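Local coordinates for protein MAU2 chromatid cohesion factor homolog (PDB 4XDN) that forms a complex with SCC2 that is required for the cohesin complex to associate with chromosomes, and so takes part in sister chromatid cohesion, at residues Trp175-Gln180 and His201-Gln206; Ser211-Phe216 and Cys297-Met302; Leu217-Val222 and Ala254-Leu259; Pro250-Trp255 and Met313-Lys318. All coordinates share one frame; numbering follows the deposited sequence.

Three of the four contacts join helices. Interaction 2 instead sets helix 212-228 against strand 297-302. Interaction 1 lies at the surface, its centre about 25 Å from the centre of the chain, and combines a leucine methyl with glutamine amides and a bridging water. Interaction 2 is partly buried and divides its chemistry, methyl groups over aromatic rings on one side and waters around an amide on the other. Interactions 3 and 4 are buried and held by apolar packing; they share helix 250-266, where W255 serves both. Helix 212-228 links interactions 2 and 3, and F216 of the former packs on W255 of the latter. S177 and W213 connect interactions 1 and 2 through a probable hydrogen bond.

Interaction 1. Residues Trp175-Gln180 and His201-Gln206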
# COMPACT_ATOMS: atom_id res chain seq x y z
N TRP A 175 -25.07 -0.63 16.65
CA TRP A 175 -25.28 -0.64 15.21
C TRP A 175 -24.90 0.70 14.59
O TRP A 175 -24.36 0.75 13.49
CB TRP A 175 -26.73 -0.96 14.87
CG TRP A 175 -27.06 -2.42 14.78
CD1 TRP A 175 -27.98 -3.11 15.52
CD2 TRP A 175 -26.47 -3.38 13.89
NE1 TRP A 175 -28.00 -4.43 15.14
CE2 TRP A 175 -27.08 -4.62 14.14
CE3 TRP A 175 -25.49 -3.30 12.90
CZ2 TRP A 175 -26.74 -5.78 13.45
CZ3 TRP A 175 -25.15 -4.45 12.21
CH2 TRP A 175 -25.78 -5.67 12.49
N ALA A 176 -25.18 1.79 15.31
CA ALA A 176 -24.83 3.12 14.83
C ALA A 176 -23.32 3.25 14.68
O ALA A 176 -22.83 3.95 13.79
CB ALA A 176 -25.37 4.18 15.78
N SER A 177 -22.59 2.57 15.55
CA SER A 177 -21.13 2.57 15.50
C SER A 177 -20.63 1.83 14.26
O SER A 177 -19.67 2.27 13.62
CB SER A 177 -20.57 1.92 16.77
OG SER A 177 -19.16 1.94 16.79
N VAL A 178 -21.27 0.72 13.93
CA VAL A 178 -20.93 -0.04 12.74
C VAL A 178 -21.11 0.82 11.49
O VAL A 178 -20.27 0.81 10.60
CB VAL A 178 -21.80 -1.33 12.62
CG1 VAL A 178 -21.62 -2.02 11.27
CG2 VAL A 178 -21.45 -2.29 13.75
N PHE A 179 -22.19 1.59 11.44
CA PHE A 179 -22.48 2.37 10.25
C PHE A 179 -21.71 3.69 10.22
O PHE A 179 -21.53 4.28 9.16
CB PHE A 179 -23.99 2.61 10.14
CG PHE A 179 -24.74 1.41 9.64
CD1 PHE A 179 -24.73 1.09 8.29
CD2 PHE A 179 -25.41 0.58 10.52
CE1 PHE A 179 -25.40 -0.02 7.83
CE2 PHE A 179 -26.09 -0.53 10.06
CZ PHE A 179 -26.08 -0.83 8.71
N GLN A 180 -21.24 4.13 11.38
CA GLN A 180 -20.27 5.22 11.41
C GLN A 180 -19.01 4.76 10.70
O GLN A 180 -18.41 5.50 9.92
CB GLN A 180 -19.96 5.65 12.84
CG GLN A 180 -20.96 6.63 13.43
CD GLN A 180 -20.55 7.13 14.80
OE1 GLN A 180 -20.86 6.50 15.82
NE2 GLN A 180 -19.84 8.25 14.84
N HIS A 201 -11.89 9.96 14.28
CA HIS A 201 -11.77 10.49 15.63
C HIS A 201 -13.10 10.45 16.36
O HIS A 201 -13.18 9.99 17.50
CB HIS A 201 -11.23 11.92 15.59
CG HIS A 201 -10.93 12.48 16.94
ND1 HIS A 201 -11.89 13.06 17.74
CD2 HIS A 201 -9.77 12.56 17.64
CE1 HIS A 201 -11.33 13.47 18.87
NE2 HIS A 201 -10.05 13.17 18.83
N GLY A 202 -14.15 10.94 15.71
CA GLY A 202 -15.48 10.93 16.30
C GLY A 202 -15.96 9.52 16.55
O GLY A 202 -16.60 9.24 17.56
N LEU A 203 -15.65 8.63 15.62
CA LEU A 203 -16.00 7.23 15.74
C LEU A 203 -15.28 6.59 16.93
O LEU A 203 -15.91 6.00 17.81
CB LEU A 203 -15.67 6.48 14.45
CG LEU A 203 -15.79 4.95 14.47
CD1 LEU A 203 -17.17 4.51 14.93
CD2 LEU A 203 -15.49 4.40 13.09
N LEU A 204 -13.96 6.72 16.95
CA LEU A 204 -13.13 6.10 17.98
C LEU A 204 -13.47 6.61 19.38
O LEU A 204 -13.48 5.84 20.34
CB LEU A 204 -11.65 6.36 17.69
CG LEU A 204 -11.05 5.61 16.50
CD1 LEU A 204 -9.71 6.20 16.10
CD2 LEU A 204 -10.90 4.13 16.82
N SER A 205 -13.76 7.90 19.49
CA SER A 205 -14.01 8.53 20.78
C SER A 205 -15.24 7.95 21.48
O SER A 205 -15.35 8.01 22.71
CB SER A 205 -14.17 10.04 20.62
OG SER A 205 -15.35 10.35 19.90
N GLN A 206 -16.15 7.38 20.70
CA GLN A 206 -17.41 6.86 21.24
C GLN A 206 -17.33 5.37 21.56
O GLN A 206 -18.22 4.83 22.21
CB GLN A 206 -18.55 7.12 20.25
CG GLN A 206 -18.87 8.59 20.07
CD GLN A 206 -19.75 8.85 18.86
OE1 GLN A 206 -19.43 9.69 18.02
NE2 GLN A 206 -20.87 8.13 18.78
O HOH W 1 -18.75 4.46 18.16
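Q180 and L203 mark the nearest backbone approach, 6.4 Å from CA to CA, between two helical segments that run antiparallel at 153° with their axes 10.2 Å apart. The main apolar element is L203. Its CG lies anti to the backbone N (chi1 171°), which sends CD1 across the gap to the turn carrying S177 and Q180. There CD1 touches the backbone O of S177 at 3.6 Å and CB of Q180 at 3.7 Å, so this one methyl group meets both a carbonyl and the root of a side chain. Beside it a water spans the helices: it lies 2.9 Å from S177 OG and donates to the carbonyl O of L203 at 3.2 Å. S177 OG has a further partner in the indole NE1 of W213, which ties this contact to helix 212-228.

The segments belong to consecutive helices, 170-189 and 193-206, packed as an antiparallel hairpin, consistent with the mainly helical, solenoid-like build of the protein. L203 also reaches Y181 and V184 further along helix 170-189, as well as L217, so the apolar side of the hairpin extends beyond the segments.

On the more exposed side the chemistry becomes polar. Q180 and Q206 each have an extended chain beyond CG, and they cross at about a right angle with their amide planes 35° apart. Q180 OE1 lies 3.4 Å from Q206 NE2. Within segment 201-206, S205 OG donates to the carbonyl O of G202 from above the carbonyl plane.

Interaction 2. Residues Ser211-Phe216 and Cys297-Met302; sequences SQWKWF and CVIKIM
A two-stranded antiparallel hairpin, 297-302 with 305-310, lies against the first turn of helix 212-228, where I299 and I301 meet Q212, W213 and F216. The strand and helix segments run at 122° to each other. Two CH-pi contacts carry the apolar half. I301 CD1 sits 3.6 Å from the centroid of the six-membered ring of W213, 9° off the ring normal and thus squarely over its face. I299 CD1 lies over the F216 face, 3.9 Å from the centroid and 25° off the normal. The two branches of I299 work separately, since its CG2 turns to W213 CE3 at 4.1 Å.

The indole N-H of W213 is held by S177. Helix 212-228 starts at the N-cap S211, whose OG accepts from K214 N at 3.1 Å.

On the outer side the extended side chain of Q212 passes I299 and meets the strand backbone through water. Its NE2, also bonded to V248 O, donates to a water that in turn donates to V298 O. Q212 OE1 receives two waters: one, at 2.9 Å, also donates to K300 O, while the other, 2.6 Å from OE1, accepts from K300 N at 2.9 Å.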
# COMPACT_ATOMS: atom_id res chain seq x y z
N SER A 211 -11.45 -2.23 23.98
CA SER A 211 -12.32 -3.23 23.37
C SER A 211 -11.75 -3.67 22.03
O SER A 211 -11.02 -2.92 21.38
CB SER A 211 -13.74 -2.67 23.18
OG SER A 211 -13.76 -1.65 22.19
N GLN A 212 -12.08 -4.89 21.63
CA GLN A 212 -11.65 -5.43 20.35
C GLN A 212 -12.12 -4.54 19.21
O GLN A 212 -11.40 -4.33 18.23
CB GLN A 212 -12.18 -6.85 20.16
CG GLN A 212 -11.86 -7.48 18.82
CD GLN A 212 -12.36 -8.90 18.71
OE1 GLN A 212 -13.50 -9.20 19.08
NE2 GLN A 212 -11.52 -9.79 18.20
N TRP A 213 -13.33 -4.02 19.36
CA TRP A 213 -13.94 -3.17 18.34
C TRP A 213 -13.15 -1.87 18.14
O TRP A 213 -12.85 -1.50 17.01
CB TRP A 213 -15.39 -2.88 18.73
CG TRP A 213 -16.11 -1.95 17.79
CD1 TRP A 213 -16.77 -0.81 18.13
CD2 TRP A 213 -16.26 -2.10 16.37
NE1 TRP A 213 -17.32 -0.23 17.01
CE2 TRP A 213 -17.02 -1.00 15.92
CE3 TRP A 213 -15.83 -3.05 15.44
CZ2 TRP A 213 -17.35 -0.82 14.58
CZ3 TRP A 213 -16.16 -2.87 14.11
CH2 TRP A 213 -16.92 -1.77 13.69
N LYS A 214 -12.82 -1.19 19.23
CA LYS A 214 -12.08 0.06 19.13
C LYS A 214 -10.69 -0.15 18.55
O LYS A 214 -10.26 0.58 17.66
CB LYS A 214 -11.96 0.75 20.49
CG LYS A 214 -11.11 2.01 20.44
CD LYS A 214 -11.25 2.87 21.68
CE LYS A 214 -10.47 4.17 21.51
NZ LYS A 214 -10.55 5.06 22.70
N TRP A 215 -9.99 -1.16 19.05
CA TRP A 215 -8.65 -1.47 18.58
C TRP A 215 -8.66 -1.89 17.11
O TRP A 215 -7.71 -1.61 16.38
CB TRP A 215 -8.02 -2.58 19.43
CG TRP A 215 -7.32 -2.06 20.66
CD1 TRP A 215 -6.59 -0.91 20.77
CD2 TRP A 215 -7.29 -2.68 21.96
NE1 TRP A 215 -6.10 -0.78 22.04
CE2 TRP A 215 -6.52 -1.84 22.80
CE3 TRP A 215 -7.84 -3.85 22.49
CZ2 TRP A 215 -6.28 -2.15 24.14
CZ3 TRP A 215 -7.60 -4.15 23.82
CH2 TRP A 215 -6.83 -3.30 24.63
N PHE A 216 -9.73 -2.54 16.68
CA PHE A 216 -9.88 -2.87 15.27
C PHE A 216 -10.00 -1.60 14.43
O PHE A 216 -9.32 -1.45 13.41
CB PHE A 216 -11.11 -3.75 15.04
CG PHE A 216 -11.57 -3.77 13.61
CD1 PHE A 216 -10.84 -4.44 12.65
CD2 PHE A 216 -12.73 -3.12 13.23
CE1 PHE A 216 -11.25 -4.45 11.33
CE2 PHE A 216 -13.15 -3.13 11.92
CZ PHE A 216 -12.41 -3.80 10.96
N CYS A 297 -11.75 -13.56 10.95
CA CYS A 297 -11.82 -13.01 12.30
C CYS A 297 -13.22 -12.46 12.58
O CYS A 297 -13.70 -11.59 11.87
CB CYS A 297 -10.78 -11.90 12.48
SG CYS A 297 -10.96 -10.97 14.02
N VAL A 298 -13.87 -12.99 13.62
CA VAL A 298 -15.21 -12.55 13.98
C VAL A 298 -15.17 -11.62 15.19
O VAL A 298 -14.79 -12.03 16.29
CB VAL A 298 -16.13 -13.75 14.28
CG1 VAL A 298 -17.53 -13.28 14.67
CG2 VAL A 298 -16.21 -14.67 13.07
N ILE A 299 -15.57 -10.37 14.98
CA ILE A 299 -15.67 -9.40 16.05
C ILE A 299 -17.10 -9.35 16.58
O ILE A 299 -17.99 -8.81 15.93
CB ILE A 299 -15.25 -7.99 15.59
CG1 ILE A 299 -13.78 -8.00 15.14
CG2 ILE A 299 -15.45 -6.97 16.72
CD1 ILE A 299 -13.33 -6.71 14.48
N LYS A 300 -17.31 -9.92 17.76
CA LYS A 300 -18.62 -9.89 18.40
C LYS A 300 -18.81 -8.57 19.14
O LYS A 300 -18.50 -8.46 20.33
CB LYS A 300 -18.78 -11.08 19.34
CG LYS A 300 -18.68 -12.42 18.63
CD LYS A 300 -18.72 -13.59 19.60
CE LYS A 300 -18.48 -14.91 18.88
NZ LYS A 300 -18.58 -16.09 19.79
N ILE A 301 -19.30 -7.57 18.42
CA ILE A 301 -19.56 -6.25 18.99
C ILE A 301 -20.62 -6.35 20.08
O ILE A 301 -20.45 -5.81 21.18
CB ILE A 301 -20.02 -5.26 17.90
CG1 ILE A 301 -18.86 -4.96 16.94
CG2 ILE A 301 -20.54 -3.96 18.52
CD1 ILE A 301 -19.27 -4.19 15.70
N MET A 302 -21.70 -7.04 19.76
CA MET A 302 -22.79 -7.26 20.70
C MET A 302 -23.39 -8.62 20.44
O MET A 302 -23.15 -9.22 19.39
CB MET A 302 -23.87 -6.18 20.55
CG MET A 302 -24.00 -5.25 21.73
SD MET A 302 -25.49 -4.24 21.62
CE MET A 302 -26.72 -5.36 22.28
O HOH W 2 -15.19 -11.13 19.30
O HOH W 3 -12.41 -12.44 17.76
O HOH W 4 -15.51 -7.72 20.54

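Interaction 3. Residues Leu217-Val222 and Ala254-Leu259; sequences LNLCYV and AWKLAL
L219 and W255 extend from their helices in opposing senses and overlap, the leucine lying over one face of the indole. L219 CB stands 3.9 Å from the centroid of the six-membered ring and 14° off its normal, a CH-pi contact. The indole reaches this place because its CG is anti to the backbone N (chi1 -172°). Its rim then meets C220, whose SG approaches from the edge, near the ring plane, 3.9 Å from CH2 in a Cys sulfur-aromatic contact. Face and edge of one ring are thus used by successive residues of helix 212-228.

The two branches of L219 part: CD1 stays with the indole, near CE3, while CD2 packs 3.6 Å from K256 CA and 3.7 Å from L259 CD1. L259 CD1 also rests against the backbone O of L219 at 3.6 Å and, more loosely, faces V222 CG1 at 4.2 Å. No hydrogen bond crosses between the segments; the indole NE1 is satisfied by N223 OD1.

The two segments, on helices 212-228 and 250-266, run nearly parallel, at 26° with axes 10.6 Å apart. Helix 234-241, between them in sequence, contributes L240 against L219 and K256, helix 193-206 backs C220 with F200, and a chain of another protein packs on W255 and L259.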
# COMPACT_ATOMS: atom_id res chain seq x y z
N LEU A 217 -10.86 -0.69 14.85
CA LEU A 217 -11.08 0.56 14.14
C LEU A 217 -9.81 1.40 14.10
O LEU A 217 -9.54 2.08 13.11
CB LEU A 217 -12.20 1.36 14.79
CG LEU A 217 -13.60 0.75 14.70
CD1 LEU A 217 -14.54 1.49 15.63
CD2 LEU A 217 -14.11 0.77 13.27
N ASN A 218 -9.04 1.34 15.17
CA ASN A 218 -7.80 2.10 15.24
C ASN A 218 -6.77 1.54 14.27
O ASN A 218 -5.96 2.29 13.72
CB ASN A 218 -7.24 2.08 16.67
CG ASN A 218 -5.99 2.93 16.81
OD1 ASN A 218 -6.05 4.15 16.77
ND2 ASN A 218 -4.85 2.27 16.98
N LEU A 219 -6.80 0.23 14.05
CA LEU A 219 -5.93 -0.40 13.06
C LEU A 219 -6.32 0.05 11.66
O LEU A 219 -5.45 0.32 10.83
CB LEU A 219 -6.01 -1.93 13.17
CG LEU A 219 -5.36 -2.54 14.41
CD1 LEU A 219 -5.80 -3.98 14.59
CD2 LEU A 219 -3.85 -2.45 14.32
N CYS A 220 -7.62 0.14 11.40
CA CYS A 220 -8.12 0.66 10.13
C CYS A 220 -7.61 2.09 9.94
O CYS A 220 -7.21 2.48 8.85
CB CYS A 220 -9.65 0.65 10.08
SG CYS A 220 -10.43 -0.99 10.11
N TYR A 221 -7.63 2.85 11.03
CA TYR A 221 -7.20 4.24 11.02
C TYR A 221 -5.73 4.35 10.65
O TYR A 221 -5.37 5.05 9.70
CB TYR A 221 -7.46 4.88 12.38
CG TYR A 221 -7.22 6.38 12.45
CD1 TYR A 221 -7.29 7.17 11.31
CD2 TYR A 221 -6.93 6.99 13.66
CE1 TYR A 221 -7.08 8.54 11.39
CE2 TYR A 221 -6.72 8.35 13.74
CZ TYR A 221 -6.79 9.12 12.60
OH TYR A 221 -6.57 10.48 12.68
N VAL A 222 -4.88 3.65 11.40
CA VAL A 222 -3.45 3.70 11.18
C VAL A 222 -3.10 3.26 9.76
O VAL A 222 -2.29 3.90 9.09
CB VAL A 222 -2.69 2.82 12.20
CG1 VAL A 222 -1.21 2.71 11.84
CG2 VAL A 222 -2.84 3.40 13.60
N ALA A 254 -1.70 -9.76 14.55
CA ALA A 254 -0.73 -9.90 13.47
C ALA A 254 -0.76 -8.65 12.60
O ALA A 254 0.26 -8.20 12.09
CB ALA A 254 -1.03 -11.14 12.64
N TRP A 255 -1.96 -8.09 12.44
CA TRP A 255 -2.15 -6.87 11.67
C TRP A 255 -1.51 -5.70 12.40
O TRP A 255 -0.90 -4.83 11.77
CB TRP A 255 -3.65 -6.61 11.45
CG TRP A 255 -3.96 -5.50 10.51
CD1 TRP A 255 -3.11 -4.88 9.64
CD2 TRP A 255 -5.24 -4.86 10.34
NE1 TRP A 255 -3.78 -3.90 8.94
CE2 TRP A 255 -5.08 -3.87 9.35
CE3 TRP A 255 -6.50 -5.03 10.93
CZ2 TRP A 255 -6.14 -3.05 8.94
CZ3 TRP A 255 -7.54 -4.22 10.52
CH2 TRP A 255 -7.35 -3.24 9.53
N LYS A 256 -1.65 -5.67 13.72
CA LYS A 256 -1.01 -4.65 14.54
C LYS A 256 0.50 -4.70 14.34
O LYS A 256 1.13 -3.68 14.10
CB LYS A 256 -1.37 -4.85 16.02
CG LYS A 256 -0.68 -3.90 16.98
CD LYS A 256 0.04 -4.68 18.09
CE LYS A 256 0.70 -3.75 19.09
NZ LYS A 256 2.04 -4.26 19.52
N LEU A 257 1.07 -5.90 14.45
CA LEU A 257 2.51 -6.08 14.31
C LEU A 257 2.98 -5.68 12.91
O LEU A 257 4.03 -5.06 12.77
CB LEU A 257 2.89 -7.53 14.60
CG LEU A 257 2.67 -7.99 16.04
CD1 LEU A 257 2.89 -9.49 16.15
CD2 LEU A 257 3.59 -7.25 17.00
N ALA A 258 2.20 -6.03 11.90
CA ALA A 258 2.54 -5.68 10.52
C ALA A 258 2.58 -4.17 10.36
O ALA A 258 3.49 -3.63 9.73
CB ALA A 258 1.54 -6.29 9.55
N LEU A 259 1.59 -3.49 10.92
CA LEU A 259 1.51 -2.04 10.80
C LEU A 259 2.66 -1.36 11.52
O LEU A 259 3.16 -0.33 11.07
CB LEU A 259 0.17 -1.53 11.34
CG LEU A 259 -1.06 -1.87 10.50
CD1 LEU A 259 -2.32 -1.33 11.17
CD2 LEU A 259 -0.95 -1.34 9.08

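Interaction 4. Residues Pro250-Trp255 and Met313-Lys318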
# COMPACT_ATOMS: atom_id res chain seq x y z
N PRO A 250 -5.43 -13.34 17.72
CA PRO A 250 -4.15 -13.47 17.01
C PRO A 250 -4.17 -12.90 15.59
O PRO A 250 -3.13 -12.42 15.12
CB PRO A 250 -3.91 -14.98 16.99
CG PRO A 250 -5.26 -15.58 17.11
CD PRO A 250 -6.05 -14.65 17.97
N GLU A 251 -5.31 -12.95 14.92
CA GLU A 251 -5.41 -12.42 13.56
C GLU A 251 -5.20 -10.90 13.54
O GLU A 251 -4.33 -10.40 12.83
CB GLU A 251 -6.76 -12.77 12.94
CG GLU A 251 -6.92 -14.24 12.58
CD GLU A 251 -7.22 -15.12 13.78
OE1 GLU A 251 -7.98 -14.68 14.67
OE2 GLU A 251 -6.69 -16.25 13.83
N LEU A 252 -5.99 -10.19 14.34
CA LEU A 252 -5.90 -8.73 14.37
C LEU A 252 -4.58 -8.26 14.96
O LEU A 252 -4.09 -7.19 14.61
CB LEU A 252 -7.08 -8.14 15.16
CG LEU A 252 -8.46 -8.26 14.51
CD1 LEU A 252 -9.54 -7.74 15.46
CD2 LEU A 252 -8.51 -7.51 13.18
N TYR A 253 -4.00 -9.04 15.87
CA TYR A 253 -2.73 -8.66 16.47
C TYR A 253 -1.60 -8.78 15.45
O TYR A 253 -0.66 -8.00 15.46
CB TYR A 253 -2.42 -9.52 17.70
CG TYR A 253 -1.32 -8.92 18.56
CD1 TYR A 253 -1.61 -7.93 19.48
CD2 TYR A 253 -0.01 -9.35 18.44
CE1 TYR A 253 -0.61 -7.38 20.27
CE2 TYR A 253 1.00 -8.80 19.22
CZ TYR A 253 0.69 -7.82 20.13
OH TYR A 253 1.68 -7.27 20.91
N ALA A 254 -1.70 -9.76 14.55
CA ALA A 254 -0.73 -9.90 13.47
C ALA A 254 -0.76 -8.65 12.60
O ALA A 254 0.26 -8.20 12.09
CB ALA A 254 -1.03 -11.14 12.64
N TRP A 255 -1.96 -8.09 12.44
CA TRP A 255 -2.15 -6.87 11.67
C TRP A 255 -1.51 -5.70 12.40
O TRP A 255 -0.90 -4.83 11.77
CB TRP A 255 -3.65 -6.61 11.45
CG TRP A 255 -3.96 -5.50 10.51
CD1 TRP A 255 -3.11 -4.88 9.64
CD2 TRP A 255 -5.24 -4.86 10.34
NE1 TRP A 255 -3.78 -3.90 8.94
CE2 TRP A 255 -5.08 -3.87 9.35
CE3 TRP A 255 -6.50 -5.03 10.93
CZ2 TRP A 255 -6.14 -3.05 8.94
CZ3 TRP A 255 -7.54 -4.22 10.52
CH2 TRP A 255 -7.35 -3.24 9.53
N MET A 313 -3.79 -12.12 3.62
CA MET A 313 -2.34 -11.91 3.56
C MET A 313 -1.74 -11.81 4.96
O MET A 313 -0.56 -12.09 5.16
CB MET A 313 -2.00 -10.65 2.77
CG MET A 313 -2.48 -10.66 1.33
SD MET A 313 -1.44 -11.65 0.24
CE MET A 313 -2.60 -11.91 -1.10
N ILE A 314 -2.57 -11.41 5.92
CA ILE A 314 -2.12 -11.14 7.28
C ILE A 314 -2.61 -12.21 8.25
O ILE A 314 -1.93 -12.52 9.24
CB ILE A 314 -2.61 -9.75 7.75
CG1 ILE A 314 -2.16 -8.66 6.77
CG2 ILE A 314 -2.12 -9.44 9.16
CD1 ILE A 314 -0.64 -8.53 6.60
N PHE A 315 -3.77 -12.79 7.96
CA PHE A 315 -4.40 -13.75 8.87
C PHE A 315 -3.91 -15.18 8.64
O PHE A 315 -4.04 -16.03 9.53
CB PHE A 315 -5.92 -13.70 8.72
CG PHE A 315 -6.55 -12.43 9.24
CD1 PHE A 315 -5.77 -11.38 9.72
CD2 PHE A 315 -7.93 -12.28 9.26
CE1 PHE A 315 -6.36 -10.22 10.20
CE2 PHE A 315 -8.52 -11.13 9.74
CZ PHE A 315 -7.73 -10.10 10.21
N HIS A 316 -3.36 -15.45 7.46
CA HIS A 316 -2.79 -16.76 7.16
C HIS A 316 -1.29 -16.76 7.44
O HIS A 316 -0.57 -15.85 7.04
CB HIS A 316 -3.06 -17.15 5.71
CG HIS A 316 -4.52 -17.24 5.37
ND1 HIS A 316 -5.52 -16.87 6.24
CD2 HIS A 316 -5.15 -17.68 4.25
CE1 HIS A 316 -6.69 -17.06 5.68
NE2 HIS A 316 -6.50 -17.56 4.47
N TYR A 317 -0.82 -17.80 8.14
CA TYR A 317 0.55 -17.85 8.62
C TYR A 317 1.60 -17.77 7.51
O TYR A 317 2.54 -16.98 7.60
CB TYR A 317 0.78 -19.13 9.44
CG TYR A 317 2.20 -19.29 9.92
CD1 TYR A 317 2.77 -18.38 10.80
CD2 TYR A 317 2.98 -20.36 9.49
CE1 TYR A 317 4.07 -18.53 11.24
CE2 TYR A 317 4.28 -20.52 9.93
CZ TYR A 317 4.82 -19.60 10.80
OH TYR A 317 6.11 -19.75 11.25
N LYS A 318 1.45 -18.58 6.47
CA LYS A 318 2.40 -18.58 5.36
C LYS A 318 2.42 -17.23 4.65
O LYS A 318 3.49 -16.70 4.34
CB LYS A 318 2.08 -19.68 4.36
CG LYS A 318 2.52 -21.07 4.79
CD LYS A 318 2.89 -21.92 3.58
CE LYS A 318 3.26 -23.35 3.98
NZ LYS A 318 2.08 -24.11 4.46
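One face of the F315 ring is occupied by E251: its CB lies 3.6 Å from the ring centroid and 8° off the normal, a CH-pi contact centred on the ring. L252 runs alongside F315, its CD2 coming to F315 CZ at 4.0 Å from an oblique direction; the same methyl also lies at the edge of the W255 indole, in its plane. F315 CE1 reaches the backbone O of E251 at 3.3 Å, a carbonyl that also accepts a weak bond from W255 N. The E251 chain bends at its second torsion (chi2 78°), and the bend turns the carboxylate off the ring, 75° from the ring plane, leaving only the aliphatic part of the glutamate on the phenyl. The two backbones are close here, with the CA atoms of E251 and F315 5.0 Å apart.

I314 packs against the next turn of helix 250-266, at A254 and W255. Its CG2 methyl lies 3.6 Å from W255 N, 3.9 Å from W255 CB and 4.0 Å from A254 CB, and thus rests against the helix backbone as much as against side chains. Around the pair, C297 of the hairpin strand touches E251, L252 and F315, F281 of helix 272-291 touches A254, and a chain of another protein packs on I314.

Segment 313-318 is a break between two helices: short helix 312-315 ends, H316 leaves helical backbone angles and occupies the N-cap position, and helix 317-331 begins. This connection leads from the two-stranded hairpin 297-310 into helix 317-331, a short beta element within a mainly helical fold.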